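Local coordinates for protein aspartate aminotransferase, mitochondrial (Trypanosoma brucei brucei, PDB 4W5K) that probably catalyses pyridoxal-phosphate-dependent transfer of an amino group between L-aspartate and 2-oxoglutarate, working as a homodimer, at residues F247-Y250 with G251-C254; L276-R279 with P280-N284; P286-G289 with A290-S294; W306-E309 with L310-S314. The protein carries 1 engineered substitution. One frame throughout, in Å; residues are numbered along the deposited sequence.

Contact 1 (F247-Y250 with G251-C254); sequences FGLY and GHRC. With PLP (pyridoxal-5'-phosphate), chain C.
R253 leaves the backbone with CG beside its own N (chi1 -48°) and then bends at both chi2 and chi3, a curl that carries the guanidinium back to the carbonyl of Y250. NH1 of R253 lies 3.0 Å from Y250 O, which sits near the guanidinium plane. That oxygen also accepts the backbone N of R253 at 3.3 Å, this second donor standing above the carbonyl plane. Of the two, the NH1 bond is the one that, together with the phosphate bonds, sets the guanidinium. Its edge is offered to the PLP phosphate: R253 NH2 meets O2P at 2.8 Å in an almost straight bond (173°), while R253 NH1 reaches O1P at 3.1 Å. NH2 has a further partner in Y282 O of the second subunit. One residue back, H252 N closes the turn on L249 O at 2.7 Å, and the two side chains cross at about a right angle, L249 CD2 against H252 CD2. A water accepts from C254 N at 2.8 Å and makes a weak bond to L249 O. This loop between strands 238-242 and 255-260 supplies the arginine of the phosphate-binding cup in a fold-type I PLP enzyme, where G100, T101, S242 and, from the second subunit, Y62 also bond PLP.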
loop_
_atom_site.group_PDB
_atom_site.type_symbol
_atom_site.label_atom_id
_atom_site.label_comp_id
_atom_site.label_asym_id
_atom_site.label_seq_id
_atom_site.Cartn_x
_atom_site.Cartn_y
_atom_site.Cartn_z
ATOM N N PHE A 247 3.700 16.053 -7.078
ATOM C CA PHE A 247 2.737 16.687 -6.151
ATOM C C PHE A 247 3.270 16.807 -4.727
ATOM O O PHE A 247 2.569 17.301 -3.827
ATOM C CB PHE A 247 1.422 15.908 -6.138
ATOM C CG PHE A 247 0.541 16.154 -7.338
ATOM C CD1 PHE A 247 0.654 15.348 -8.476
ATOM C CD2 PHE A 247 -0.425 17.162 -7.306
ATOM C CE1 PHE A 247 -0.166 15.551 -9.587
ATOM C CE2 PHE A 247 -1.257 17.390 -8.406
ATOM C CZ PHE A 247 -1.126 16.569 -9.555
ATOM N N GLY A 248 4.510 16.372 -4.510
ATOM C CA GLY A 248 5.083 16.394 -3.173
ATOM C C GLY A 248 4.342 15.445 -2.213
ATOM O O GLY A 248 4.295 15.693 -1.007
ATOM N N LEU A 249 3.776 14.379 -2.765
ATOM C CA LEU A 249 2.912 13.464 -1.984
ATOM C C LEU A 249 3.610 12.195 -1.534
ATOM O O LEU A 249 2.927 11.242 -1.112
ATOM C CB LEU A 249 1.667 13.069 -2.792
ATOM C CG LEU A 249 0.597 14.148 -2.954
ATOM C CD1 LEU A 249 -0.422 13.698 -3.993
ATOM C CD2 LEU A 249 -0.087 14.463 -1.621
ATOM N N TYR A 250 4.942 12.194 -1.588
ATOM C CA TYR A 250 5.796 11.042 -1.269
ATOM C C TYR A 250 5.199 10.001 -0.313
ATOM O O TYR A 250 4.862 8.869 -0.724
ATOM C CB TYR A 250 7.122 11.550 -0.677
ATOM C CG TYR A 250 7.864 12.556 -1.548
ATOM C CD1 TYR A 250 8.704 12.121 -2.579
ATOM C CD2 TYR A 250 7.770 13.928 -1.311
ATOM C CE1 TYR A 250 9.397 13.037 -3.373
ATOM C CE2 TYR A 250 8.482 14.848 -2.102
ATOM C CZ TYR A 250 9.276 14.389 -3.124
ATOM O OH TYR A 250 9.977 15.280 -3.897
ATOM N N GLY A 251 5.042 10.388 0.948
ATOM C CA GLY A 251 4.624 9.432 1.966
ATOM C C GLY A 251 3.163 9.034 1.920
ATOM O O GLY A 251 2.742 8.126 2.647
ATOM N N HIS A 252 2.370 9.678 1.077
ATOM C CA HIS A 252 0.968 9.271 0.994
ATOM C C HIS A 252 0.725 8.111 -0.003
ATOM O O HIS A 252 -0.381 7.544 -0.040
ATOM C CB HIS A 252 0.107 10.491 0.675
ATOM C CG HIS A 252 -0.053 11.415 1.842
ATOM N ND1 HIS A 252 -0.611 11.007 3.036
ATOM C CD2 HIS A 252 0.282 12.719 2.013
ATOM C CE1 HIS A 252 -0.637 12.024 3.882
ATOM N NE2 HIS A 252 -0.098 13.078 3.282
ATOM N N ARG A 253 1.772 7.776 -0.752
ATOM C CA ARG A 253 1.865 6.596 -1.624
ATOM C C ARG A 253 0.823 6.607 -2.732
ATOM O O ARG A 253 -0.092 5.762 -2.760
ATOM C CB ARG A 253 1.735 5.307 -0.798
ATOM C CG ARG A 253 2.612 5.245 0.468
ATOM C CD ARG A 253 4.086 5.660 0.193
ATOM N NE ARG A 253 4.758 4.729 -0.722
ATOM C CZ ARG A 253 5.315 5.077 -1.880
ATOM N NH1 ARG A 253 5.294 6.343 -2.302
ATOM N NH2 ARG A 253 5.891 4.144 -2.645
ATOM N N CYS A 254 1.009 7.536 -3.668
ATOM C CA CYS A 254 0.032 7.789 -4.703
ATOM C C CYS A 254 0.682 7.625 -6.070
ATOM O O CYS A 254 1.663 8.314 -6.375
ATOM C CB CYS A 254 -0.530 9.204 -4.559
ATOM S SG CYS A 254 -1.818 9.617 -5.720
HETATM N N1 PLP C . 11.113 4.951 -9.988
HETATM C C2 PLP C . 12.065 5.941 -9.931
HETATM C C2A PLP C . 12.960 6.130 -11.113
HETATM C C3 PLP C . 12.189 6.745 -8.797
HETATM O O3 PLP C . 13.141 7.723 -8.712
HETATM C C4 PLP C . 11.338 6.547 -7.719
HETATM C C4A PLP C . 11.341 7.570 -6.616
HETATM O O4A PLP C . 12.259 7.550 -5.792
HETATM C C5 PLP C . 10.370 5.545 -7.775
HETATM C C6 PLP C . 10.252 4.760 -8.923
HETATM C C5A PLP C . 9.444 5.289 -6.595
HETATM O O4P PLP C . 8.443 6.266 -6.526
HETATM P P PLP C . 7.276 6.179 -5.498
HETATM O O1P PLP C . 7.637 6.889 -4.228
HETATM O O2P PLP C . 6.947 4.733 -5.219
HETATM O O3P PLP C . 6.119 6.868 -6.183
HETATM O O HOH W 1 3.033 9.439 -3.439
#

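Contact 2 (L276-R279 with P280-N284); sequences LLIR and PMYSN
Three successive backbone N-H groups converge on I278 O as helix 264-282 runs out, Y282 N close to the carbonyl axis at 3.0 Å, M281 N and S283 N off the carbonyl plane on opposite sides of it, and S283 then leaves helical geometry with a positive phi of 74°. Among the side chains, I278 and Y282 carry the contact. I278 CG2 rests over one face of the tyrosine ring, 3.9 Å from the Y282 ring centroid, and comes within 3.5 Å of Y282 CZ. Y282 holds its CG between the backbone N and the carbonyl carbon (chi1 58°), the rotamer that turns the ring back beneath the isoleucine; I278 CG1 lies by the phenol end, 3.6 Å from Y282 OH. On another side M281 packs on helix 99-110 and on M281 of the second subunit. Near the kink, R279 O accepts from N130 ND2 and P280 O from R105 NH1, both of the second subunit. Just before the three converging donors, P280 has no N-H to give, and its CD stands 3.0 Å from L276 O where a helical bond would otherwise form. Chemically, the proline breaks the bond ladder and one carbonyl gathers the N-H groups that follow, while R279 O, which also takes a weak bond from S283 N, and P280 O accept side-chain N-H groups across the dimer interface.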
loop_
_atom_site.group_PDB
_atom_site.type_symbol
_atom_site.label_atom_id
_atom_site.label_comp_id
_atom_site.label_asym_id
_atom_site.label_seq_id
_atom_site.Cartn_x
_atom_site.Cartn_y
_atom_site.Cartn_z
ATOM N N LEU A 276 -7.193 -8.993 -9.288
ATOM C CA LEU A 276 -6.763 -10.240 -8.645
ATOM C C LEU A 276 -5.353 -10.161 -8.067
ATOM O O LEU A 276 -4.989 -10.980 -7.224
ATOM C CB LEU A 276 -6.846 -11.419 -9.630
ATOM C CG LEU A 276 -8.250 -11.613 -10.177
ATOM C CD1 LEU A 276 -8.204 -12.646 -11.301
ATOM C CD2 LEU A 276 -9.211 -12.062 -9.080
ATOM N N LEU A 277 -4.563 -9.192 -8.526
ATOM C CA LEU A 277 -3.223 -8.991 -7.973
ATOM C C LEU A 277 -3.253 -8.069 -6.759
ATOM O O LEU A 277 -2.542 -8.285 -5.780
ATOM C CB LEU A 277 -2.278 -8.390 -9.020
ATOM C CG LEU A 277 -1.871 -9.339 -10.161
ATOM C CD1 LEU A 277 -1.159 -8.584 -11.277
ATOM C CD2 LEU A 277 -0.974 -10.448 -9.603
ATOM N N ILE A 278 -4.063 -7.029 -6.854
ATOM C CA ILE A 278 -4.169 -6.024 -5.785
ATOM C C ILE A 278 -4.824 -6.595 -4.517
ATOM O O ILE A 278 -4.320 -6.405 -3.418
ATOM C CB ILE A 278 -4.975 -4.819 -6.252
ATOM C CG1 ILE A 278 -4.212 -4.055 -7.351
ATOM C CG2 ILE A 278 -5.290 -3.863 -5.057
ATOM C CD1 ILE A 278 -5.139 -3.282 -8.258
ATOM N N ARG A 279 -5.957 -7.271 -4.680
ATOM C CA ARG A 279 -6.739 -7.662 -3.517
ATOM C C ARG A 279 -5.944 -8.513 -2.499
ATOM O O ARG A 279 -5.972 -8.205 -1.302
ATOM C CB ARG A 279 -8.010 -8.391 -3.951
ATOM C CG ARG A 279 -8.928 -8.672 -2.803
ATOM C CD ARG A 279 -10.273 -9.232 -3.260
ATOM N NE ARG A 279 -11.004 -8.296 -4.119
ATOM C CZ ARG A 279 -11.118 -8.424 -5.440
ATOM N NH1 ARG A 279 -10.553 -9.456 -6.060
ATOM N NH2 ARG A 279 -11.805 -7.531 -6.144
ATOM N N PRO A 280 -5.193 -9.543 -2.962
ATOM C CA PRO A 280 -4.412 -10.326 -1.994
ATOM C C PRO A 280 -3.044 -9.722 -1.644
ATOM O O PRO A 280 -2.281 -10.364 -0.928
ATOM C CB PRO A 280 -4.243 -11.673 -2.708
ATOM C CG PRO A 280 -4.128 -11.265 -4.155
ATOM C CD PRO A 280 -5.162 -10.168 -4.306
ATOM N N MET A 281 -2.759 -8.504 -2.095
ATOM C CA MET A 281 -1.549 -7.812 -1.656
ATOM C C MET A 281 -1.866 -6.742 -0.581
ATOM O O MET A 281 -1.211 -6.712 0.455
ATOM C CB MET A 281 -0.834 -7.162 -2.830
ATOM C CG MET A 281 0.574 -6.766 -2.469
ATOM S SD MET A 281 1.466 -6.007 -3.852
ATOM C CE MET A 281 1.622 -7.449 -4.916
ATOM N N TYR A 282 -2.864 -5.899 -0.833
ATOM C CA TYR A 282 -3.201 -4.807 0.116
ATOM C C TYR A 282 -4.688 -4.423 0.060
ATOM O O TYR A 282 -5.082 -3.413 0.642
ATOM C CB TYR A 282 -2.307 -3.554 -0.149
ATOM C CG TYR A 282 -2.398 -2.985 -1.542
ATOM C CD1 TYR A 282 -3.345 -2.017 -1.875
ATOM C CD2 TYR A 282 -1.519 -3.424 -2.546
ATOM C CE1 TYR A 282 -3.399 -1.474 -3.187
ATOM C CE2 TYR A 282 -1.587 -2.910 -3.826
ATOM C CZ TYR A 282 -2.527 -1.963 -4.136
ATOM O OH TYR A 282 -2.541 -1.455 -5.416
ATOM N N SER A 283 -5.489 -5.223 -0.638
ATOM C CA SER A 283 -6.962 -5.078 -0.701
ATOM C C SER A 283 -7.438 -3.907 -1.555
ATOM O O SER A 283 -8.215 -4.101 -2.495
ATOM C CB SER A 283 -7.579 -4.958 0.712
ATOM O OG SER A 283 -8.948 -5.298 0.678
ATOM N N ASN A 284 -6.996 -2.690 -1.219
ATOM C CA ASN A 284 -7.399 -1.485 -1.939
ATOM C C ASN A 284 -6.496 -0.315 -1.492
ATOM O O ASN A 284 -5.822 -0.417 -0.478
ATOM C CB ASN A 284 -8.894 -1.207 -1.718
ATOM C CG ASN A 284 -9.284 -1.294 -0.262
ATOM O OD1 ASN A 284 -8.842 -0.485 0.530
ATOM N ND2 ASN A 284 -10.075 -2.314 0.103
#

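Contact 3 (P286-G289 with A290-S294); sequences PLYG and AWVVS
L287 CB sits over one face of the W291 indole, 3.9 Å from the centroid of the six-membered ring and only 11° off the ring normal, the two side chains crossing at a slant. Further out, L287 CD1 touches W291 CZ2 at 3.6 Å, so L287 CB and CD1 both lie by the benzo part of the ring. The tryptophan is turned back over the preceding turn because its CG sits beside the backbone N (chi1 -80°). That same rotamer places the ring with L287 O over the same face, nearer the pyrrole side and 3.5 Å from W291 CG, while the oxygen itself accepts the helical bond from W291 N at 2.9 Å. One residue on, the pattern repeats in a lighter form: V292 CG2 stands over a face of the Y288 ring, 3.9 Å from Y288 CE1. V292 N bonds Y288 O at 3.1 Å, and the same methyl, V292 CG2, also leans on that carbonyl. G289 brings no side chain, but its carbonyl continues the ladder to V293 N. These turns open helix 287-297, and their flanks meet different neighbours. Y288 faces Y288 of the second subunit, and L287 packs on H252 of that subunit; A290 and V293 press on F71 of helix 69-80, where S294 OG bonds S70 OG. Chemically, the side chains meet through one CH-pi contact and apolar touches, while the carbonyls of L287, Y288 and G289 are satisfied within the helix, each by the N-H four residues on.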
loop_
_atom_site.group_PDB
_atom_site.type_symbol
_atom_site.label_atom_id
_atom_site.label_comp_id
_atom_site.label_asym_id
_atom_site.label_seq_id
_atom_site.Cartn_x
_atom_site.Cartn_y
_atom_site.Cartn_z
ATOM N N PRO A 286 -4.734 3.616 -0.667
ATOM C CA PRO A 286 -4.986 4.719 0.265
ATOM C C PRO A 286 -5.619 5.919 -0.424
ATOM O O PRO A 286 -5.205 6.361 -1.519
ATOM C CB PRO A 286 -3.598 5.041 0.818
ATOM C CG PRO A 286 -2.611 4.523 -0.228
ATOM C CD PRO A 286 -3.302 3.319 -0.839
ATOM N N LEU A 287 -6.632 6.447 0.245
ATOM C CA LEU A 287 -7.449 7.548 -0.255
ATOM C C LEU A 287 -6.757 8.885 -0.470
ATOM O O LEU A 287 -7.092 9.592 -1.429
ATOM C CB LEU A 287 -8.588 7.814 0.723
ATOM C CG LEU A 287 -9.637 6.716 0.897
ATOM C CD1 LEU A 287 -10.388 6.991 2.169
ATOM C CD2 LEU A 287 -10.588 6.681 -0.305
ATOM N N TYR A 288 -5.865 9.269 0.448
ATOM C CA TYR A 288 -5.496 10.692 0.602
ATOM C C TYR A 288 -4.887 11.284 -0.664
ATOM O O TYR A 288 -5.325 12.335 -1.149
ATOM C CB TYR A 288 -4.525 10.865 1.770
ATOM C CG TYR A 288 -4.189 12.312 2.080
ATOM C CD1 TYR A 288 -3.094 12.920 1.499
ATOM C CD2 TYR A 288 -4.965 13.052 2.954
ATOM C CE1 TYR A 288 -2.769 14.220 1.779
ATOM C CE2 TYR A 288 -4.650 14.356 3.239
ATOM C CZ TYR A 288 -3.550 14.934 2.639
ATOM O OH TYR A 288 -3.189 16.240 2.896
ATOM N N GLY A 289 -3.883 10.588 -1.201
ATOM C CA GLY A 289 -3.199 11.069 -2.398
ATOM C C GLY A 289 -4.164 11.195 -3.569
ATOM O O GLY A 289 -4.148 12.190 -4.296
ATOM N N ALA A 290 -5.016 10.190 -3.737
ATOM C CA ALA A 290 -5.972 10.162 -4.838
ATOM C C ALA A 290 -6.982 11.295 -4.747
ATOM O O ALA A 290 -7.335 11.894 -5.759
ATOM C CB ALA A 290 -6.694 8.787 -4.885
ATOM N N TRP A 291 -7.434 11.610 -3.534
ATOM C CA TRP A 291 -8.308 12.747 -3.320
ATOM C C TRP A 291 -7.671 14.046 -3.798
ATOM O O TRP A 291 -8.281 14.845 -4.510
ATOM C CB TRP A 291 -8.620 12.908 -1.838
ATOM C CG TRP A 291 -9.675 12.021 -1.285
ATOM C CD1 TRP A 291 -10.662 11.359 -1.965
ATOM C CD2 TRP A 291 -9.854 11.724 0.101
ATOM N NE1 TRP A 291 -11.465 10.669 -1.054
ATOM C CE2 TRP A 291 -10.979 10.883 0.212
ATOM C CE3 TRP A 291 -9.167 12.097 1.264
ATOM C CZ2 TRP A 291 -11.430 10.391 1.449
ATOM C CZ3 TRP A 291 -9.620 11.619 2.490
ATOM C CH2 TRP A 291 -10.739 10.775 2.569
ATOM N N VAL A 292 -6.424 14.226 -3.389
ATOM C CA VAL A 292 -5.679 15.459 -3.659
ATOM C C VAL A 292 -5.432 15.638 -5.157
ATOM O O VAL A 292 -5.683 16.716 -5.707
ATOM C CB VAL A 292 -4.333 15.461 -2.920
ATOM C CG1 VAL A 292 -3.403 16.582 -3.479
ATOM C CG2 VAL A 292 -4.553 15.640 -1.432
ATOM N N VAL A 293 -4.970 14.570 -5.811
ATOM C CA VAL A 293 -4.614 14.675 -7.231
ATOM C C VAL A 293 -5.897 14.861 -8.048
ATOM O O VAL A 293 -5.954 15.711 -8.935
ATOM C CB VAL A 293 -3.805 13.463 -7.682
ATOM C CG1 VAL A 293 -3.656 13.422 -9.207
ATOM C CG2 VAL A 293 -2.407 13.512 -7.044
ATOM N N SER A 294 -6.948 14.116 -7.704
ATOM C CA SER A 294 -8.204 14.233 -8.443
ATOM C C SER A 294 -8.813 15.639 -8.305
ATOM O O SER A 294 -9.313 16.225 -9.284
ATOM C CB SER A 294 -9.186 13.146 -7.974
ATOM O OG SER A 294 -10.445 13.295 -8.609
#

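Contact 4 (W306-E309 with L310-S314); sequences WKKE and LKQMS
L310 pushes CD1 over one face of the W306 indole, an i to i+4 side-chain pair along an alpha helix, here the long helix 300-331. The methyl lies 3.8 Å from the centroid of the W306 six-membered ring, 18° off its normal, and L310 N bonds W306 O at 2.8 Å. W306 has its CG anti to the backbone N (chi1 177°), which swings the ring along the helix flank to where the leucine can cover it; its NE1 bonds N246 O. K311 comes next, its N held by K307 O and its NZ led away to G218 O. Q312 follows on the exposed side, where its amide is turned about 78° from the carboxylate of E309. A water joins them, donating to E309 OE2 at 2.6 Å and to Q312 OE1 at 3.0 Å. The carboxylate also accepts from the backbone N-H groups of E49 and C50 at the start of helix 49-52, which probably favours its charged form. M313 then gives its N to E309 O at 3.0 Å, and a bend at chi3 curls its methyl back, leaving M313 CE 3.8 Å from that same E309 O.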
loop_
_atom_site.group_PDB
_atom_site.type_symbol
_atom_site.label_atom_id
_atom_site.label_comp_id
_atom_site.label_asym_id
_atom_site.label_seq_id
_atom_site.Cartn_x
_atom_site.Cartn_y
_atom_site.Cartn_z
ATOM N N TRP A 306 -0.832 24.425 -9.733
ATOM C CA TRP A 306 0.084 23.292 -9.784
ATOM C C TRP A 306 1.165 23.467 -10.863
ATOM O O TRP A 306 2.350 23.253 -10.598
ATOM C CB TRP A 306 -0.700 21.995 -10.011
ATOM C CG TRP A 306 0.150 20.778 -10.141
ATOM C CD1 TRP A 306 1.096 20.321 -9.259
ATOM C CD2 TRP A 306 0.113 19.827 -11.217
ATOM N NE1 TRP A 306 1.637 19.140 -9.725
ATOM C CE2 TRP A 306 1.065 18.832 -10.929
ATOM C CE3 TRP A 306 -0.635 19.731 -12.396
ATOM C CZ2 TRP A 306 1.284 17.726 -11.776
ATOM C CZ3 TRP A 306 -0.404 18.654 -13.243
ATOM C CH2 TRP A 306 0.553 17.669 -12.929
ATOM N N LYS A 307 0.759 23.851 -12.067
ATOM C CA LYS A 307 1.729 24.034 -13.151
ATOM C C LYS A 307 2.772 25.107 -12.815
ATOM O O LYS A 307 3.948 24.938 -13.124
ATOM C CB LYS A 307 1.005 24.376 -14.454
ATOM C CG LYS A 307 0.265 23.164 -15.064
ATOM C CD LYS A 307 -0.494 23.581 -16.316
ATOM C CE LYS A 307 -1.183 22.402 -17.006
ATOM N NZ LYS A 307 -2.087 22.898 -18.093
ATOM N N LYS A 308 2.347 26.182 -12.155
ATOM C CA LYS A 308 3.277 27.222 -11.720
ATOM C C LYS A 308 4.271 26.659 -10.700
ATOM O O LYS A 308 5.480 26.941 -10.774
ATOM C CB LYS A 308 2.513 28.424 -11.137
ATOM C CG LYS A 308 3.403 29.532 -10.640
ATOM C CD LYS A 308 2.595 30.634 -9.943
ATOM C CE LYS A 308 2.509 30.368 -8.450
ATOM N NZ LYS A 308 1.680 31.385 -7.733
ATOM N N GLU A 309 3.771 25.846 -9.768
ATOM C CA GLU A 309 4.627 25.280 -8.740
ATOM C C GLU A 309 5.587 24.239 -9.308
ATOM O O GLU A 309 6.732 24.137 -8.853
ATOM C CB GLU A 309 3.766 24.686 -7.610
ATOM C CG GLU A 309 2.932 25.776 -6.922
ATOM C CD GLU A 309 2.284 25.326 -5.611
ATOM O OE1 GLU A 309 1.221 24.667 -5.666
ATOM O OE2 GLU A 309 2.826 25.673 -4.531
ATOM N N LEU A 310 5.138 23.469 -10.302
ATOM C CA LEU A 310 6.036 22.534 -10.996
ATOM C C LEU A 310 7.259 23.257 -11.537
ATOM O O LEU A 310 8.415 22.806 -11.400
ATOM C CB LEU A 310 5.316 21.836 -12.152
ATOM C CG LEU A 310 4.374 20.684 -11.809
ATOM C CD1 LEU A 310 3.620 20.254 -13.056
ATOM C CD2 LEU A 310 5.138 19.513 -11.224
ATOM N N LYS A 311 6.995 24.381 -12.182
ATOM C CA LYS A 311 8.059 25.166 -12.773
ATOM C C LYS A 311 8.967 25.761 -11.695
ATOM O O LYS A 311 10.175 25.860 -11.898
ATOM C CB LYS A 311 7.484 26.259 -13.680
ATOM C CG LYS A 311 6.986 25.709 -15.015
ATOM C CD LYS A 311 6.497 26.804 -15.951
ATOM C CE LYS A 311 5.685 26.231 -17.109
ATOM N NZ LYS A 311 6.457 25.272 -17.954
ATOM N N GLN A 312 8.403 26.154 -10.552
ATOM C CA GLN A 312 9.240 26.644 -9.460
ATOM C C GLN A 312 10.224 25.567 -8.995
ATOM O O GLN A 312 11.402 25.867 -8.812
ATOM C CB GLN A 312 8.395 27.118 -8.264
ATOM C CG GLN A 312 7.587 28.361 -8.524
ATOM C CD GLN A 312 6.602 28.699 -7.400
ATOM O OE1 GLN A 312 6.217 27.846 -6.590
ATOM N NE2 GLN A 312 6.177 29.946 -7.366
ATOM N N MET A 313 9.742 24.335 -8.794
ATOM C CA MET A 313 10.611 23.238 -8.363
ATOM C C MET A 313 11.684 22.914 -9.421
ATOM O O MET A 313 12.884 22.838 -9.109
ATOM C CB MET A 313 9.778 21.983 -8.042
ATOM C CG MET A 313 8.960 22.149 -6.779
ATOM S SD MET A 313 8.067 20.602 -6.379
ATOM C CE MET A 313 6.884 20.562 -7.724
ATOM N N SER A 314 11.252 22.755 -10.666
ATOM C CA SER A 314 12.174 22.338 -11.734
ATOM C C SER A 314 13.199 23.438 -11.998
ATOM O O SER A 314 14.371 23.144 -12.217
ATOM C CB SER A 314 11.415 21.973 -13.018
ATOM O OG SER A 314 10.782 23.106 -13.596
HETATM O O HOH W 2 4.290 27.792 -4.312
#

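The four contacts follow one another along the chain. Contact 1 is the loop between two neighbouring strands of the large mixed sheet, contact 2 the end of helix 264-282, contact 3 the start of helix 287-297, and contact 4 part of helix 300-331. Contact 1 touches both contact 3, about 9 Å away between centres, through L249 on V293 and H252 on Y288, and contact 4, about 16 Å away, where F247 stacks on W306. Contact 2 is centred about 20 Å from contact 1 and 18 Å from contact 3. R253 NH2 of contact 1 bonds both the phosphate and Y282 O of the second subunit's contact 2, placing the phosphate site at the dimer interface; contact 4 packs within its own chain.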